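Local coordinates for putative hydrolase (Burkholderia cenocepacia, PDB 4X00), which probably hydrolyses ester bonds, as a putative aryl esterase with the alpha/beta hydrolase fold, at residues 26-31 with 61-66; 210-215 with 243-248. One frame throughout, in Å; residues are numbered along the deposited sequence.

Contact 1 (26-31 with 61-66); sequences VQEAGD and HYRLIT
Antiparallel pairing of strand 23-30 with strand 63-67, next to the edge strand 12-17 of the alpha/beta hydrolase sheet, is carried by Q27 with T66 and A29 with L64 as hydrogen-bonded pairs, with E28 and I65 the non-hydrogen-bonded pair between them. Q27 N reaches T66 O at 2.9 Å, almost straight at 176°, and A29 N reaches L64 O at 2.8 Å. On the face of Q27 and T66, the glutamine chain bends at chi2 (70°) and brings its amide back across the threonine; T66 OG1 donates to Q27 OE1 at 2.7 Å, in the carbonyl plane and on a lone pair. On the face of E28 and I65, the extended R63 grips the carboxylate side-on: R63 NE lies 2.8 Å from E28 OE1, and R63 NH2 2.8 Å from E28 OE2. The carboxylate stays near the guanidinium plane but is itself met from above, the two planes being 53° apart. I65 CD1 lies above one guanidinium face, offset toward its rim. Past G30, D31 N bonds to Y62 O; a water donates to D31 OD2 and H61 O, while D31 OD1 takes the N-H of E33. Y14 OH of strand 12-17 also binds E28 OE2, strand 36-40 flanks 63-67 on its other edge and helix 266-280 packs against Y62.

Contact 2 (210-215 with 243-248); sequences EAAKGL and KSLNPR
N246 ND2 donates to L215 O at 2.9 Å, tying the residue that follows helix 235-245 to the backbone near the end of helix 211-216. The N-H...O angle is 147°, and the donor is tilted 22° from the carbonyl plane. A218 O is a second, weak partner of the same nitrogen. With CG anti to the backbone N (chi1 -175°), the asparagine holds its amide out toward the other helix, and N246 CB follows it to within 3.5 Å of L215 O. The other end of the amide turns back on its own chain: N246 OD1 accepts from R248 N at 2.9 Å, closing an Asx turn over P247. One side chain thus binds through both its oxygen and its nitrogen, which restrains the rotation of the amide just where the chain leaves the helix, ahead of strand 250-254. In the alpha/beta hydrolase fold this is a contact between two helices near the last strands of the sheet, with strand 222-227 joining them in sequence; L222 of that strand touches both L215 and N246. Beside the amide the packing is apolar. L245 points toward helix 211-216 and sets its forked end against A212, L245 CD1 lying 3.8 Å from A212 CA and L245 CD2 3.9 Å from A212 CB. L245 CD1 also approaches A211 O. The side chains of L215 and L245 cross at about a right angle, and L215 CD1 meets L245 CD1 at 4.1 Å. Beyond L215 lie S119 of helix 113-125 and I140.

How the contacts relate
The two contacts serve different parts of one alpha/beta hydrolase fold and share no helix or strand; their centres are 28 Å apart and their nearest atoms about 19 Å. Contact 1 lies within the sheet, joining the second strand across its order to the third, whereas contact 2 joins helices near the far end of the sheet, where strands 222-227 and 250-254 run. Contact 1 is partly buried and the larger at 527 Å², relying on regular backbone bonds, with a salt bridge on one face and an amide-to-hydroxyl bond on the other. Contact 2 buries 215 Å² between mostly buried residues, with leucine and alanine packing and a single side-chain-to-backbone bond between its segments.

Contact 1 (26-31 with 61-66)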
loop_
_atom_site.group_PDB
_atom_site.type_symbol
_atom_site.label_atom_id
_atom_site.label_comp_id
_atom_site.label_asym_id
_atom_site.label_seq_id
_atom_site.Cartn_x
_atom_site.Cartn_y
_atom_site.Cartn_z
ATOM N N VAL A 26 7.382 11.405 -6.065
ATOM C CA VAL A 26 8.209 10.224 -5.866
ATOM C C VAL A 26 9.444 10.574 -5.038
ATOM O O VAL A 26 9.993 11.688 -5.131
ATOM C CB VAL A 26 8.638 9.638 -7.222
ATOM C CG1 VAL A 26 9.422 8.367 -7.028
ATOM C CG2 VAL A 26 7.405 9.395 -8.097
ATOM N N GLN A 27 9.862 9.638 -4.193
ATOM C CA GLN A 27 11.076 9.817 -3.380
ATOM C C GLN A 27 11.980 8.595 -3.475
ATOM O O GLN A 27 11.502 7.487 -3.729
ATOM C CB GLN A 27 10.736 10.066 -1.910
ATOM C CG GLN A 27 9.647 11.086 -1.646
ATOM C CD GLN A 27 8.266 10.611 -2.047
ATOM O OE1 GLN A 27 7.904 9.454 -1.874
ATOM N NE2 GLN A 27 7.475 11.520 -2.587
ATOM N N GLU A 28 13.276 8.807 -3.269
ATOM C CA GLU A 28 14.208 7.694 -3.224
ATOM C C GLU A 28 15.185 7.818 -2.095
ATOM O O GLU A 28 15.614 8.921 -1.735
ATOM C CB GLU A 28 15.020 7.591 -4.504
ATOM C CG GLU A 28 14.360 6.903 -5.580
ATOM C CD GLU A 28 15.339 6.643 -6.700
ATOM O OE1 GLU A 28 16.472 6.125 -6.469
ATOM O OE2 GLU A 28 14.973 7.007 -7.817
ATOM N N ALA A 29 15.573 6.667 -1.571
ATOM C CA ALA A 29 16.589 6.605 -0.535
ATOM C C ALA A 29 17.395 5.356 -0.788
ATOM O O ALA A 29 17.163 4.654 -1.762
ATOM C CB ALA A 29 15.962 6.573 0.862
ATOM N N GLY A 30 18.354 5.073 0.084
ATOM C CA GLY A 30 19.186 3.898 -0.101
ATOM C C GLY A 30 20.195 4.072 -1.216
ATOM O O GLY A 30 20.642 5.168 -1.516
ATOM N N ASP A 31 20.573 2.963 -1.822
ATOM C CA ASP A 31 21.601 2.962 -2.859
ATOM C C ASP A 31 20.957 3.023 -4.243
ATOM O O ASP A 31 20.236 2.118 -4.612
ATOM C CB ASP A 31 22.448 1.688 -2.720
ATOM C CG ASP A 31 23.673 1.672 -3.601
ATOM O OD1 ASP A 31 23.722 2.337 -4.650
ATOM O OD2 ASP A 31 24.622 0.946 -3.252
ATOM N N HIS A 61 21.255 -0.722 1.391
ATOM C CA HIS A 61 21.939 -1.209 0.191
ATOM C C HIS A 61 20.933 -1.523 -0.898
ATOM O O HIS A 61 21.326 -1.869 -2.018
ATOM C CB HIS A 61 22.780 -2.442 0.490
ATOM C CG HIS A 61 21.972 -3.560 1.051
ATOM N ND1 HIS A 61 21.188 -3.421 2.183
ATOM C CD2 HIS A 61 21.773 -4.819 0.605
ATOM C CE1 HIS A 61 20.557 -4.555 2.414
ATOM N NE2 HIS A 61 20.903 -5.423 1.479
ATOM N N TYR A 62 19.641 -1.394 -0.588
ATOM C CA TYR A 62 18.614 -1.478 -1.627
ATOM C C TYR A 62 18.314 -0.098 -2.172
ATOM O O TYR A 62 18.606 0.895 -1.507
ATOM C CB TYR A 62 17.313 -2.071 -1.093
ATOM C CG TYR A 62 17.493 -3.462 -0.552
ATOM C CD1 TYR A 62 17.912 -4.498 -1.381
ATOM C CD2 TYR A 62 17.219 -3.742 0.774
ATOM C CE1 TYR A 62 18.096 -5.802 -0.869
ATOM C CE2 TYR A 62 17.382 -5.023 1.293
ATOM C CZ TYR A 62 17.815 -6.054 0.454
ATOM O OH TYR A 62 17.996 -7.331 0.948
ATOM N N ARG A 63 17.726 -0.030 -3.366
ATOM C CA ARG A 63 17.201 1.236 -3.891
ATOM C C ARG A 63 15.762 1.373 -3.398
ATOM O O ARG A 63 14.877 0.620 -3.817
ATOM C CB ARG A 63 17.300 1.253 -5.409
ATOM C CG ARG A 63 16.767 2.547 -6.025
ATOM C CD ARG A 63 16.860 2.530 -7.540
ATOM N NE ARG A 63 16.378 3.794 -8.082
ATOM C CZ ARG A 63 16.113 3.977 -9.366
ATOM N NH1 ARG A 63 16.264 2.963 -10.218
ATOM N NH2 ARG A 63 15.689 5.166 -9.792
ATOM N N LEU A 64 15.537 2.313 -2.476
ATOM C CA LEU A 64 14.258 2.386 -1.760
ATOM C C LEU A 64 13.385 3.482 -2.348
ATOM O O LEU A 64 13.649 4.665 -2.147
ATOM C CB LEU A 64 14.507 2.637 -0.267
ATOM C CG LEU A 64 15.420 1.611 0.433
ATOM C CD1 LEU A 64 15.730 2.087 1.865
ATOM C CD2 LEU A 64 14.761 0.246 0.478
ATOM N N ILE A 65 12.351 3.076 -3.064
ATOM C CA ILE A 65 11.509 4.031 -3.789
ATOM C C ILE A 65 10.143 4.122 -3.118
ATOM O O ILE A 65 9.490 3.097 -2.894
ATOM C CB ILE A 65 11.336 3.589 -5.248
ATOM C CG1 ILE A 65 12.700 3.554 -5.955
ATOM C CG2 ILE A 65 10.320 4.499 -5.978
ATOM C CD1 ILE A 65 12.677 2.748 -7.264
ATOM N N THR A 66 9.687 5.343 -2.839
ATOM C CA THR A 66 8.343 5.545 -2.332
ATOM C C THR A 66 7.629 6.547 -3.248
ATOM O O THR A 66 8.273 7.249 -4.027
ATOM C CB THR A 66 8.341 6.086 -0.882
ATOM O OG1 THR A 66 9.143 7.273 -0.804
ATOM C CG2 THR A 66 8.880 5.075 0.115
HETATM O O HOH W 1 24.007 -1.690 -2.934
#

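Contact 2 (210-215 with 243-248)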
loop_
_atom_site.group_PDB
_atom_site.type_symbol
_atom_site.label_atom_id
_atom_site.label_comp_id
_atom_site.label_asym_id
_atom_site.label_seq_id
_atom_site.Cartn_x
_atom_site.Cartn_y
_atom_site.Cartn_z
ATOM N N GLU A 210 -8.929 -6.383 -9.528
ATOM C CA GLU A 210 -8.860 -7.661 -10.235
ATOM C C GLU A 210 -7.935 -8.624 -9.505
ATOM O O GLU A 210 -6.910 -9.065 -10.036
ATOM C CB GLU A 210 -8.403 -7.443 -11.665
ATOM C CG GLU A 210 -9.384 -6.553 -12.421
ATOM C CD GLU A 210 -9.089 -6.473 -13.894
ATOM O OE1 GLU A 210 -8.785 -5.360 -14.377
ATOM O OE2 GLU A 210 -9.174 -7.512 -14.569
ATOM N N ALA A 211 -8.302 -8.944 -8.268
ATOM C CA ALA A 211 -7.478 -9.828 -7.453
ATOM C C ALA A 211 -7.410 -11.236 -8.042
ATOM O O ALA A 211 -6.351 -11.848 -8.064
ATOM C CB ALA A 211 -8.005 -9.867 -6.045
ATOM N N ALA A 212 -8.536 -11.776 -8.492
ATOM C CA ALA A 212 -8.540 -13.141 -8.987
ATOM C C ALA A 212 -7.609 -13.274 -10.175
ATOM O O ALA A 212 -6.758 -14.177 -10.225
ATOM C CB ALA A 212 -9.935 -13.551 -9.354
ATOM N N LYS A 213 -7.730 -12.352 -11.122
ATOM C CA LYS A 213 -6.866 -12.397 -12.295
ATOM C C LYS A 213 -5.394 -12.121 -11.936
ATOM O O LYS A 213 -4.507 -12.862 -12.341
ATOM C CB LYS A 213 -7.363 -11.400 -13.343
ATOM C CG LYS A 213 -6.564 -11.384 -14.633
ATOM C CD LYS A 213 -7.105 -10.365 -15.626
ATOM C CE LYS A 213 -6.253 -10.359 -16.895
ATOM N NZ LYS A 213 -6.629 -9.248 -17.800
ATOM N N GLY A 214 -5.116 -11.064 -11.177
ATOM C CA GLY A 214 -3.727 -10.711 -10.939
ATOM C C GLY A 214 -2.998 -11.722 -10.067
ATOM O O GLY A 214 -1.853 -12.076 -10.340
ATOM N N LEU A 215 -3.642 -12.145 -8.979
ATOM C CA LEU A 215 -2.988 -13.085 -8.075
ATOM C C LEU A 215 -2.842 -14.452 -8.697
ATOM O O LEU A 215 -1.792 -15.095 -8.553
ATOM C CB LEU A 215 -3.772 -13.210 -6.759
ATOM C CG LEU A 215 -3.702 -11.989 -5.857
ATOM C CD1 LEU A 215 -4.654 -12.158 -4.674
ATOM C CD2 LEU A 215 -2.273 -11.756 -5.373
ATOM N N LYS A 243 -4.714 -17.282 -0.909
ATOM C CA LYS A 243 -4.104 -18.588 -1.117
ATOM C C LYS A 243 -5.000 -19.473 -1.970
ATOM O O LYS A 243 -4.500 -20.347 -2.686
ATOM C CB LYS A 243 -3.808 -19.266 0.209
ATOM C CG LYS A 243 -2.586 -18.688 0.901
ATOM C CD LYS A 243 -2.266 -19.423 2.171
ATOM C CE LYS A 243 -0.960 -18.911 2.762
ATOM N NZ LYS A 243 -0.526 -19.720 3.965
ATOM N N SER A 244 -6.313 -19.254 -1.906
ATOM C CA SER A 244 -7.248 -19.999 -2.740
ATOM C C SER A 244 -6.998 -19.666 -4.207
ATOM O O SER A 244 -7.086 -20.531 -5.094
ATOM C CB SER A 244 -8.691 -19.674 -2.322
ATOM O OG SER A 244 -9.631 -20.423 -3.060
ATOM N N LEU A 245 -6.656 -18.416 -4.463
ATOM C CA LEU A 245 -6.381 -17.961 -5.809
ATOM C C LEU A 245 -5.001 -18.366 -6.295
ATOM O O LEU A 245 -4.819 -18.674 -7.482
ATOM C CB LEU A 245 -6.519 -16.437 -5.865
ATOM C CG LEU A 245 -7.967 -15.970 -5.717
ATOM C CD1 LEU A 245 -7.968 -14.464 -5.502
ATOM C CD2 LEU A 245 -8.797 -16.353 -6.956
ATOM N N ASN A 246 -4.030 -18.355 -5.382
ATOM C CA ASN A 246 -2.656 -18.701 -5.732
ATOM C C ASN A 246 -2.043 -19.485 -4.596
ATOM O O ASN A 246 -1.666 -18.912 -3.586
ATOM C CB ASN A 246 -1.830 -17.443 -6.021
ATOM C CG ASN A 246 -0.430 -17.759 -6.509
ATOM O OD1 ASN A 246 0.128 -18.812 -6.215
ATOM N ND2 ASN A 246 0.155 -16.835 -7.251
ATOM N N PRO A 247 -1.933 -20.815 -4.756
ATOM C CA PRO A 247 -1.513 -21.675 -3.633
ATOM C C PRO A 247 -0.030 -21.555 -3.333
ATOM O O PRO A 247 0.438 -22.135 -2.340
ATOM C CB PRO A 247 -1.850 -23.088 -4.125
ATOM C CG PRO A 247 -1.707 -22.963 -5.644
ATOM C CD PRO A 247 -2.268 -21.594 -5.959
ATOM N N ARG A 248 0.723 -20.821 -4.154
ATOM C CA ARG A 248 2.144 -20.639 -3.839
ATOM C C ARG A 248 2.408 -19.426 -2.940
ATOM O O ARG A 248 3.541 -19.195 -2.534
ATOM C CB ARG A 248 2.968 -20.548 -5.121
ATOM C CG ARG A 248 3.041 -21.937 -5.762
ATOM C CD ARG A 248 3.405 -21.952 -7.212
ATOM N NE ARG A 248 4.778 -21.546 -7.481
ATOM C CZ ARG A 248 5.786 -22.402 -7.628
ATOM N NH1 ARG A 248 6.993 -21.951 -7.925
ATOM N NH2 ARG A 248 5.590 -23.703 -7.456
#